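Local coordinates for 5-carboxymethyl-2-hydroxymuconate delta-isomerase (Bordetella bronchiseptica, PDB 4JJ9), which probably catalyses the isomerisation of 5-carboxymethyl-2-hydroxymuconate in the homoprotocatechuate catabolic pathway, working as a trimer, at residues 26-31 against 97-102. Residues are numbered along the deposited sequence; the frame is centred on the assembly and turned at random.
Sequences LVILYS and GFAYLN
V27 and N102, like L29 and Y100, face each other as hydrogen-bonded pairs of two antiparallel strands, each pair joined by two backbone bonds. Beyond A99 the ladder continues with S31 N bonding to F98 O, but its last rung uses a side chain: F98 N donates to S31 OG over 3.0 Å. S31 points its CB toward the partner strand, and a chi1 of 57° brings OG to F98 N; OG is also hydrogen-bonded to N33 OD1.

The two strands form the centre of a four-stranded mixed sheet, flanked by 69-80 beside 26-31 and 138-146 beside 97-102; each neighbour is parallel and reached through a helix (40-51 and 111-135), giving two beta-alpha-beta units, as in the tautomerase superfamily. On the face backed by these helices I28 and L101 point side by side, I28 CG1 lying 4.0 Å from L101 CG, and both reach L47. The CB atoms of Y30 and A99 meet at 3.8 Å, while the Y30 ring extends away from the partner strand and its OH hydrogen-bonds to D35.

On the other face, L29 CD1 approaches the edge of the Y100 ring at CD2, 4.4 Å away. N102 ND2 donates to Y100 OH over 3.0 Å, with the hydroxyl near the amide plane. Y100 OH is also hydrogen-bonded to Q143 OE1, and N102 ND2 to D145 OD2, and the Y100 ring meets H25 of a second subunit.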
loop_
_atom_site.group_PDB
_atom_site.type_symbol
_atom_site.label_atom_id
_atom_site.label_comp_id
_atom_site.label_asym_id
_atom_site.label_seq_id
_atom_site.Cartn_x
_atom_site.Cartn_y
_atom_site.Cartn_z
ATOM N N LEU A 26 -0.706 -10.872 -1.667
ATOM C CA LEU A 26 -1.918 -10.331 -2.249
ATOM C C LEU A 26 -2.552 -9.433 -1.202
ATOM O O LEU A 26 -2.913 -9.893 -0.122
ATOM C CB LEU A 26 -2.846 -11.471 -2.690
ATOM C CG LEU A 26 -4.338 -11.323 -3.014
ATOM C CD1 LEU A 26 -4.767 -9.947 -3.505
ATOM C CD2 LEU A 26 -4.747 -12.421 -4.015
ATOM N N VAL A 27 -2.638 -8.144 -1.523
ATOM C CA VAL A 27 -3.234 -7.157 -0.628
ATOM C C VAL A 27 -4.577 -6.732 -1.191
ATOM O O VAL A 27 -4.696 -6.449 -2.382
ATOM C CB VAL A 27 -2.313 -5.934 -0.439
ATOM C CG1 VAL A 27 -2.951 -4.882 0.497
ATOM C CG2 VAL A 27 -0.971 -6.378 0.101
ATOM N N ILE A 28 -5.584 -6.719 -0.325
ATOM C CA ILE A 28 -6.905 -6.226 -0.679
ATOM C C ILE A 28 -7.167 -4.912 0.054
ATOM O O ILE A 28 -7.081 -4.843 1.282
ATOM C CB ILE A 28 -8.029 -7.222 -0.320
ATOM C CG1 ILE A 28 -7.689 -8.645 -0.800
ATOM C CG2 ILE A 28 -9.353 -6.716 -0.905
ATOM C CD1 ILE A 28 -8.759 -9.690 -0.424
ATOM N N LEU A 29 -7.456 -3.870 -0.714
ATOM C CA LEU A 29 -7.874 -2.583 -0.160
ATOM C C LEU A 29 -9.342 -2.419 -0.526
ATOM O O LEU A 29 -9.687 -2.452 -1.706
ATOM C CB LEU A 29 -7.058 -1.442 -0.766
ATOM C CG LEU A 29 -5.536 -1.556 -0.705
ATOM C CD1 LEU A 29 -4.943 -0.279 -1.284
ATOM C CD2 LEU A 29 -5.080 -1.764 0.741
ATOM N N TYR A 30 -10.196 -2.250 0.476
ATOM C CA TYR A 30 -11.633 -2.199 0.227
ATOM C C TYR A 30 -12.355 -1.206 1.126
ATOM O O TYR A 30 -11.854 -0.835 2.189
ATOM C CB TYR A 30 -12.258 -3.600 0.330
ATOM C CG TYR A 30 -12.234 -4.224 1.706
ATOM C CD1 TYR A 30 -11.076 -4.851 2.194
ATOM C CD2 TYR A 30 -13.375 -4.212 2.512
ATOM C CE1 TYR A 30 -11.060 -5.444 3.458
ATOM C CE2 TYR A 30 -13.374 -4.805 3.768
ATOM C CZ TYR A 30 -12.208 -5.413 4.236
ATOM O OH TYR A 30 -12.205 -5.977 5.484
ATOM N N SER A 31 -13.524 -0.752 0.680
ATOM C CA SER A 31 -14.335 0.151 1.486
ATOM C C SER A 31 -14.911 -0.581 2.712
ATOM O O SER A 31 -15.399 -1.710 2.608
ATOM C CB SER A 31 -15.449 0.782 0.634
ATOM O OG SER A 31 -16.256 -0.224 0.041
ATOM N N GLY A 97 -19.801 0.123 -2.858
ATOM C CA GLY A 97 -18.564 -0.419 -2.286
ATOM C C GLY A 97 -17.496 -0.577 -3.348
ATOM O O GLY A 97 -17.764 -0.436 -4.541
ATOM N N PHE A 98 -16.266 -0.858 -2.918
ATOM C CA PHE A 98 -15.182 -1.135 -3.867
ATOM C C PHE A 98 -14.191 -2.051 -3.178
ATOM O O PHE A 98 -13.951 -1.912 -1.981
ATOM C CB PHE A 98 -14.476 0.157 -4.347
ATOM C CG PHE A 98 -13.918 0.064 -5.762
ATOM C CD1 PHE A 98 -12.784 -0.700 -6.038
ATOM C CD2 PHE A 98 -14.538 0.747 -6.818
ATOM C CE1 PHE A 98 -12.291 -0.806 -7.345
ATOM C CE2 PHE A 98 -14.048 0.659 -8.124
ATOM C CZ PHE A 98 -12.924 -0.127 -8.389
ATOM N N ALA A 99 -13.656 -3.016 -3.925
ATOM C CA ALA A 99 -12.480 -3.773 -3.478
ATOM C C ALA A 99 -11.428 -3.784 -4.586
ATOM O O ALA A 99 -11.743 -4.013 -5.760
ATOM C CB ALA A 99 -12.851 -5.197 -3.054
ATOM N N TYR A 100 -10.192 -3.473 -4.202
ATOM C CA TYR A 100 -9.041 -3.490 -5.103
ATOM C C TYR A 100 -8.075 -4.561 -4.623
ATOM O O TYR A 100 -7.577 -4.491 -3.493
ATOM C CB TYR A 100 -8.336 -2.118 -5.117
ATOM C CG TYR A 100 -7.032 -2.130 -5.896
ATOM C CD1 TYR A 100 -7.027 -2.349 -7.275
ATOM C CD2 TYR A 100 -5.796 -1.984 -5.241
ATOM C CE1 TYR A 100 -5.836 -2.384 -8.002
ATOM C CE2 TYR A 100 -4.593 -2.011 -5.966
ATOM C CZ TYR A 100 -4.625 -2.217 -7.337
ATOM O OH TYR A 100 -3.452 -2.254 -8.063
ATOM N N LEU A 101 -7.814 -5.552 -5.475
ATOM C CA LEU A 101 -6.939 -6.677 -5.135
ATOM C C LEU A 101 -5.652 -6.557 -5.942
ATOM O O LEU A 101 -5.686 -6.341 -7.154
ATOM C CB LEU A 101 -7.626 -8.017 -5.462
ATOM C CG LEU A 101 -8.859 -8.481 -4.670
ATOM C CD1 LEU A 101 -10.050 -7.568 -4.949
ATOM C CD2 LEU A 101 -9.184 -9.906 -5.088
ATOM N N ASN A 102 -4.513 -6.668 -5.264
ATOM C CA ASN A 102 -3.233 -6.538 -5.934
ATOM C C ASN A 102 -2.333 -7.686 -5.521
ATOM O O ASN A 102 -2.049 -7.855 -4.335
ATOM C CB ASN A 102 -2.592 -5.182 -5.589
ATOM C CG ASN A 102 -1.244 -4.974 -6.268
ATOM O OD1 ASN A 102 -0.236 -5.549 -5.853
ATOM N ND2 ASN A 102 -1.215 -4.125 -7.288
#